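Xylose isomerase-like TIM barrel (Anabaena variabilis ATCC 29413, PDB 2QW5) probably acts as a zinc-dependent sugar or sugar phosphate isomerase or epimerase, binding a zinc ion and a D-xylose molecule within a TIM barrel. Local coordinates at residues Ser14-Thr19 and Ala279-Asn284; Gly47-Ile52 and Lys83-Val88. All coordinates share one frame; numbering follows the deposited sequence.

Contact 1 (Ser14-Thr19 and Ala279-Asn284); sequences SFFMFT and AVEIFN. With ZN (zinc ion), chain D; XLS (D-xylose), chain C.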
loop_
_atom_site.group_PDB
_atom_site.type_symbol
_atom_site.label_atom_id
_atom_site.label_comp_id
_atom_site.label_asym_id
_atom_site.label_seq_id
_atom_site.Cartn_x
_atom_site.Cartn_y
_atom_site.Cartn_z
ATOM N N SER A 14 14.887 27.544 3.644
ATOM C CA SER A 14 15.086 26.129 3.892
ATOM C C SER A 14 15.867 25.410 2.776
ATOM O O SER A 14 15.589 25.604 1.608
ATOM C CB SER A 14 13.747 25.416 3.982
ATOM O OG SER A 14 13.952 24.035 4.165
ATOM N N PHE A 15 16.765 24.501 3.182
ATOM C CA PHE A 15 17.465 23.599 2.240
ATOM C C PHE A 15 16.544 22.535 1.618
ATOM O O PHE A 15 17.013 21.789 0.783
ATOM C CB PHE A 15 18.777 22.998 2.811
ATOM C CG PHE A 15 20.003 23.643 2.244
ATOM C CD1 PHE A 15 20.182 25.026 2.363
ATOM C CD2 PHE A 15 20.958 22.883 1.552
ATOM C CE1 PHE A 15 21.297 25.654 1.814
ATOM C CE2 PHE A 15 22.089 23.509 0.975
ATOM C CZ PHE A 15 22.264 24.893 1.132
ATOM N N PHE A 16 15.254 22.462 2.021
ATOM C CA PHE A 16 14.256 21.630 1.279
ATOM C C PHE A 16 14.040 22.035 -0.204
ATOM O O PHE A 16 13.335 21.337 -0.941
ATOM C CB PHE A 16 12.918 21.612 2.005
ATOM C CG PHE A 16 12.941 20.893 3.329
ATOM C CD1 PHE A 16 13.759 19.779 3.561
ATOM C CD2 PHE A 16 12.063 21.274 4.330
ATOM C CE1 PHE A 16 13.693 19.068 4.738
ATOM C CE2 PHE A 16 12.033 20.569 5.532
ATOM C CZ PHE A 16 12.835 19.456 5.724
HETATM N N MSE A 17 14.581 23.193 -0.618
HETATM C CA MSE A 17 14.638 23.585 -2.018
HETATM C C MSE A 17 15.562 22.591 -2.762
HETATM O O MSE A 17 15.422 22.422 -3.975
HETATM C CB MSE A 17 15.201 24.992 -2.163
HETATM C CG MSE A 17 15.306 25.547 -3.625
HETATM SE SE MSE A 17 13.571 25.628 -4.430
HETATM C CE MSE A 17 13.105 27.357 -3.855
ATOM N N PHE A 18 16.513 21.967 -2.042
ATOM C CA PHE A 18 17.524 21.081 -2.631
ATOM C C PHE A 18 17.593 19.649 -2.126
ATOM O O PHE A 18 17.901 18.735 -2.906
ATOM C CB PHE A 18 18.930 21.687 -2.379
ATOM C CG PHE A 18 19.030 23.143 -2.676
ATOM C CD1 PHE A 18 18.982 23.604 -3.975
ATOM C CD2 PHE A 18 19.188 24.071 -1.660
ATOM C CE1 PHE A 18 19.065 24.975 -4.259
ATOM C CE2 PHE A 18 19.265 25.436 -1.931
ATOM C CZ PHE A 18 19.220 25.892 -3.241
ATOM N N THR A 19 17.342 19.434 -0.828
ATOM C CA THR A 19 17.652 18.152 -0.221
ATOM C C THR A 19 17.035 17.937 1.138
ATOM O O THR A 19 16.529 18.873 1.721
ATOM C CB THR A 19 19.191 18.063 -0.048
ATOM O OG1 THR A 19 19.587 16.732 0.267
ATOM C CG2 THR A 19 19.708 19.054 1.021
ATOM N N ALA A 279 11.616 32.399 8.159
ATOM C CA ALA A 279 12.175 31.449 7.177
ATOM C C ALA A 279 11.239 31.153 6.001
ATOM O O ALA A 279 10.090 30.881 6.196
ATOM C CB ALA A 279 12.557 30.175 7.826
ATOM N N VAL A 280 11.768 31.264 4.782
ATOM C CA VAL A 280 11.068 30.874 3.565
ATOM C C VAL A 280 11.234 29.348 3.484
ATOM O O VAL A 280 12.356 28.874 3.391
ATOM C CB VAL A 280 11.719 31.529 2.305
ATOM C CG1 VAL A 280 11.216 30.857 1.004
ATOM C CG2 VAL A 280 11.468 33.027 2.319
ATOM N N GLU A 281 10.131 28.597 3.560
ATOM C CA GLU A 281 10.195 27.138 3.475
ATOM C C GLU A 281 9.464 26.610 2.231
ATOM O O GLU A 281 8.251 26.455 2.226
ATOM C CB GLU A 281 9.663 26.486 4.724
ATOM C CG GLU A 281 10.096 25.004 4.778
ATOM C CD GLU A 281 9.577 24.300 5.973
ATOM O OE1 GLU A 281 8.349 24.446 6.192
ATOM O OE2 GLU A 281 10.362 23.596 6.648
ATOM N N ILE A 282 10.237 26.352 1.181
ATOM C CA ILE A 282 9.741 25.870 -0.081
ATOM C C ILE A 282 10.273 24.418 -0.256
ATOM O O ILE A 282 11.497 24.166 -0.181
ATOM C CB ILE A 282 10.216 26.805 -1.249
ATOM C CG1 ILE A 282 9.565 28.207 -1.092
ATOM C CG2 ILE A 282 9.869 26.190 -2.632
ATOM C CD1 ILE A 282 10.019 29.220 -2.149
ATOM N N PHE A 283 9.340 23.503 -0.507
ATOM C CA PHE A 283 9.606 22.087 -0.711
ATOM C C PHE A 283 9.708 21.884 -2.214
ATOM O O PHE A 283 8.717 21.875 -2.916
ATOM C CB PHE A 283 8.485 21.229 -0.120
ATOM C CG PHE A 283 8.515 21.174 1.366
ATOM C CD1 PHE A 283 8.092 22.256 2.112
ATOM C CD2 PHE A 283 8.992 20.057 2.026
ATOM C CE1 PHE A 283 8.112 22.221 3.517
ATOM C CE2 PHE A 283 8.988 20.018 3.453
ATOM C CZ PHE A 283 8.559 21.118 4.162
ATOM N N ASN A 284 10.919 21.765 -2.736
ATOM C CA ASN A 284 11.063 21.550 -4.183
ATOM C C ASN A 284 10.560 20.135 -4.564
ATOM O O ASN A 284 10.489 19.244 -3.720
ATOM C CB ASN A 284 12.513 21.821 -4.586
ATOM C CG ASN A 284 12.688 22.010 -6.066
ATOM O OD1 ASN A 284 11.701 22.091 -6.798
ATOM N ND2 ASN A 284 13.961 22.094 -6.530
HETATM ZN ZN ZN D . 7.381 23.909 7.986
HETATM C C1 XLS C . 7.329 19.201 6.801
HETATM C C2 XLS C . 8.164 18.671 7.960
HETATM C C3 XLS C . 9.008 17.394 7.611
HETATM C C4 XLS C . 10.378 17.351 8.258
HETATM O O1 XLS C . 6.028 19.789 6.913
HETATM O O2 XLS C . 8.938 19.706 8.566
HETATM O O3 XLS C . 9.260 17.088 6.238
HETATM O O4 XLS C . 10.226 17.595 9.627
HETATM O O HOH W 1 13.095 26.379 0.503
HETATM O O HOH W 2 6.843 22.187 7.058
#
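The backbones of S14 and V280 join through S14 N, which donates to V280 O at 2.9 Å; within the short 3-10 segment 15-17 that follows, F16 O accepts from N284 N at 3.0 Å. Between these two bonds a water bridges the chains, donating to S14 O and accepting from I282 N. The first strand of the barrel is thus sewn to the end of the last, where the closed sheet gives way to loops. An ST turn, in which S14 OG accepts from F16 N, opens the 3-10 segment, and the F16 side chain points to 279-284. The rings of F16 and F283 lie side by side and point the same way; their planes are 29° apart but slid so far that they barely overlap, with F16 CD2 over a face of F283, 3.4 Å from its CE2. F289 meets both rings edge-to-face. At the rim of F16, near the ring plane, E281 OE2 stands 3.6 Å from CE2. E281 reaches this place fully stretched, CG anti to the backbone N (chi1 -164°), and its other oxygen, OE1, binds zinc at 2.1 Å beside E183, D216 and Q247. Away from the metal, the selenomethionine M17 bends at chi2 and chi3 to lay CE alongside I282, 3.7 Å from CG2. The amide of N284 turns its ND2 to M17 O, 3.0 Å away and in the carbonyl plane, and the same nitrogen donates to F300 O. F283 CZ lies 3.5 Å from xylose C1, an apolar wall beside the sugar. One E281 oxygen therefore holds the metal; its twin has the probably weakly positive C-H edge of F16 and, nearby, a like-charged E49 oxygen, so the two carboxylates may influence each other's electrostatics.

Contact 2 (Gly47-Ile52 and Lys83-Val88); sequences GFEFPI and KISTNV. With XLS (D-xylose), chain C.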
loop_
_atom_site.group_PDB
_atom_site.type_symbol
_atom_site.label_atom_id
_atom_site.label_comp_id
_atom_site.label_asym_id
_atom_site.label_seq_id
_atom_site.Cartn_x
_atom_site.Cartn_y
_atom_site.Cartn_z
ATOM N N GLY A 47 20.358 33.497 6.577
ATOM C CA GLY A 47 20.472 32.217 7.252
ATOM C C GLY A 47 19.748 31.100 6.524
ATOM O O GLY A 47 18.977 31.344 5.601
ATOM N N PHE A 48 20.014 29.870 6.956
ATOM C CA PHE A 48 19.510 28.651 6.244
ATOM C C PHE A 48 18.997 27.604 7.179
ATOM O O PHE A 48 19.549 27.487 8.243
ATOM C CB PHE A 48 20.640 28.116 5.362
ATOM C CG PHE A 48 21.134 29.147 4.410
ATOM C CD1 PHE A 48 20.516 29.332 3.175
ATOM C CD2 PHE A 48 22.104 30.039 4.807
ATOM C CE1 PHE A 48 20.928 30.375 2.312
ATOM C CE2 PHE A 48 22.518 31.102 3.967
ATOM C CZ PHE A 48 21.926 31.263 2.721
ATOM N N GLU A 49 17.922 26.886 6.818
ATOM C CA GLU A 49 17.424 25.801 7.655
ATOM C C GLU A 49 18.010 24.551 7.058
ATOM O O GLU A 49 17.796 24.265 5.888
ATOM C CB GLU A 49 15.901 25.587 7.674
ATOM C CG GLU A 49 15.021 26.767 7.771
ATOM C CD GLU A 49 13.570 26.339 8.118
ATOM O OE1 GLU A 49 13.144 25.168 7.855
ATOM O OE2 GLU A 49 12.874 27.188 8.661
ATOM N N PHE A 50 18.718 23.811 7.877
ATOM C CA PHE A 50 19.330 22.530 7.527
ATOM C C PHE A 50 18.515 21.403 8.119
ATOM O O PHE A 50 18.394 21.337 9.348
ATOM C CB PHE A 50 20.731 22.471 8.126
ATOM C CG PHE A 50 21.804 23.161 7.313
ATOM C CD1 PHE A 50 21.526 24.028 6.245
ATOM C CD2 PHE A 50 23.134 23.003 7.726
ATOM C CE1 PHE A 50 22.577 24.627 5.527
ATOM C CE2 PHE A 50 24.166 23.618 7.043
ATOM C CZ PHE A 50 23.894 24.431 5.952
ATOM N N PRO A 51 17.908 20.544 7.252
ATOM C CA PRO A 51 17.320 19.329 7.803
ATOM C C PRO A 51 18.430 18.411 8.295
ATOM O O PRO A 51 19.470 18.331 7.658
ATOM C CB PRO A 51 16.582 18.699 6.612
ATOM C CG PRO A 51 17.283 19.235 5.385
ATOM C CD PRO A 51 17.687 20.635 5.788
ATOM N N ILE A 52 18.239 17.776 9.458
ATOM C CA ILE A 52 19.206 16.815 9.976
ATOM C C ILE A 52 18.630 15.431 9.766
ATOM O O ILE A 52 17.666 15.018 10.477
ATOM C CB ILE A 52 19.615 17.061 11.451
ATOM C CG1 ILE A 52 20.159 18.503 11.617
ATOM C CG2 ILE A 52 20.624 15.978 11.966
ATOM C CD1 ILE A 52 21.372 18.898 10.728
ATOM N N LYS A 83 23.822 32.256 9.753
ATOM C CA LYS A 83 23.153 31.497 10.809
ATOM C C LYS A 83 22.415 30.278 10.255
ATOM O O LYS A 83 21.896 30.311 9.150
ATOM C CB LYS A 83 22.188 32.388 11.595
ATOM C CG LYS A 83 22.913 33.397 12.543
ATOM C CD LYS A 83 21.875 34.101 13.463
ATOM C CE LYS A 83 22.517 35.044 14.529
ATOM N NZ LYS A 83 23.318 36.170 13.888
ATOM N N ILE A 84 22.332 29.229 11.064
ATOM C CA ILE A 84 21.680 27.988 10.708
ATOM C C ILE A 84 20.647 27.671 11.768
ATOM O O ILE A 84 20.926 27.842 12.943
ATOM C CB ILE A 84 22.681 26.829 10.709
ATOM C CG1 ILE A 84 23.835 27.064 9.709
ATOM C CG2 ILE A 84 22.007 25.449 10.423
ATOM C CD1 ILE A 84 23.415 27.179 8.306
ATOM N N SER A 85 19.448 27.302 11.315
ATOM C CA SER A 85 18.414 26.657 12.138
ATOM C C SER A 85 18.329 25.198 11.616
ATOM O O SER A 85 18.771 24.894 10.513
ATOM C CB SER A 85 17.093 27.390 12.033
ATOM O OG SER A 85 16.606 27.380 10.709
ATOM N N THR A 86 17.812 24.289 12.428
ATOM C CA THR A 86 17.695 22.894 12.040
ATOM C C THR A 86 16.250 22.417 12.035
ATOM O O THR A 86 15.406 22.925 12.808
ATOM C CB THR A 86 18.522 21.952 12.933
ATOM O OG1 THR A 86 18.027 22.028 14.281
ATOM C CG2 THR A 86 19.941 22.283 12.880
ATOM N N ASN A 87 15.983 21.472 11.135
ATOM C CA ASN A 87 14.716 20.786 11.028
ATOM C C ASN A 87 14.975 19.311 11.411
ATOM O O ASN A 87 15.780 18.607 10.792
ATOM C CB ASN A 87 14.112 20.924 9.647
ATOM C CG ASN A 87 12.727 20.384 9.574
ATOM O OD1 ASN A 87 12.534 19.184 9.628
ATOM N ND2 ASN A 87 11.756 21.262 9.407
ATOM N N VAL A 88 14.280 18.877 12.442
ATOM C CA VAL A 88 14.462 17.569 13.034
ATOM C C VAL A 88 13.108 16.974 13.335
ATOM O O VAL A 88 12.249 17.663 13.858
ATOM C CB VAL A 88 15.292 17.638 14.363
ATOM C CG1 VAL A 88 15.308 16.302 15.037
ATOM C CG2 VAL A 88 16.763 18.078 14.075
HETATM C C1 XLS C . 7.329 19.201 6.801
HETATM C C2 XLS C . 8.164 18.671 7.960
HETATM C C3 XLS C . 9.008 17.394 7.611
HETATM C C4 XLS C . 10.378 17.351 8.258
HETATM O O1 XLS C . 6.028 19.789 6.913
HETATM O O2 XLS C . 8.938 19.706 8.566
HETATM O O3 XLS C . 9.260 17.088 6.238
HETATM O O4 XLS C . 10.226 17.595 9.627
#
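N87, paired with P51 on the neighbouring strand, is the residue of this contact that grips the sugar: its OD1 accepts from O4 of D-xylose at 2.8 Å, and its ND2 donates a weak bond to O2 at 3.3 Å. With chi1 at -172°, CG lies anti to the backbone N and the amide is carried out toward the ligand, CB passing P51 CA. Behind it, N87 N donates to F50 O, and N87 O accepts from I52 N at 2.9 Å; both backbone groups of N87 bond to the same neighbouring strand, straddling P51. The bonds continue down the strands as S85 O to F50 N, F48 O to S85 N and K83 O to F48 N, the regular pattern of parallel strands. Strands 47-51 and 83-87, linked through helix 60-76, form a beta-alpha-beta unit of the TIM barrel, their directions 31° apart. E49, S85 and N87 face the barrel interior. There S85 OG lies 3.4 Å from E49 CG, and Y245 ties the pair together, its hydroxyl hydrogen-bonding to S85 OG and to E49 OE2, which Q247 also holds through NE2. Q247 is itself a zinc ligand, so E49 belongs to the second shell of the metal. On the other face of the sheet I84 reaches over the F50 ring, its CD1 3.8 Å from the centroid and 17° off the normal in a CH-pi contact, while I84 CG2 also lies against F50 CD2. F15 meets that ring edge-to-face. Further along, I52 CG1 crosses T86 CG2 at 4.0 Å under helix 101-120, and T86 OG1 is hydrogen-bonded to T118.

Overall arrangement
Both contacts are buried in the barrel and share its sheet. Contact 2 is a regular strand pair within one beta-alpha-beta unit, 31 residues apart in sequence; contact 1 closes the ring between the first and last strands, 260 residues apart, and encloses contact 2 along the chain. Contact 1 is joined by two backbone bonds, a bridging water and the N284 amide, contact 2 by five backbone bonds. Strand 47-51 adjoins both: F15 N meets E49 O at 2.9 Å, and F16 packs on P51. Contact 1 supplies a zinc ligand and an aromatic ring beside the sugar, contact 2 hydrogen bonds to it.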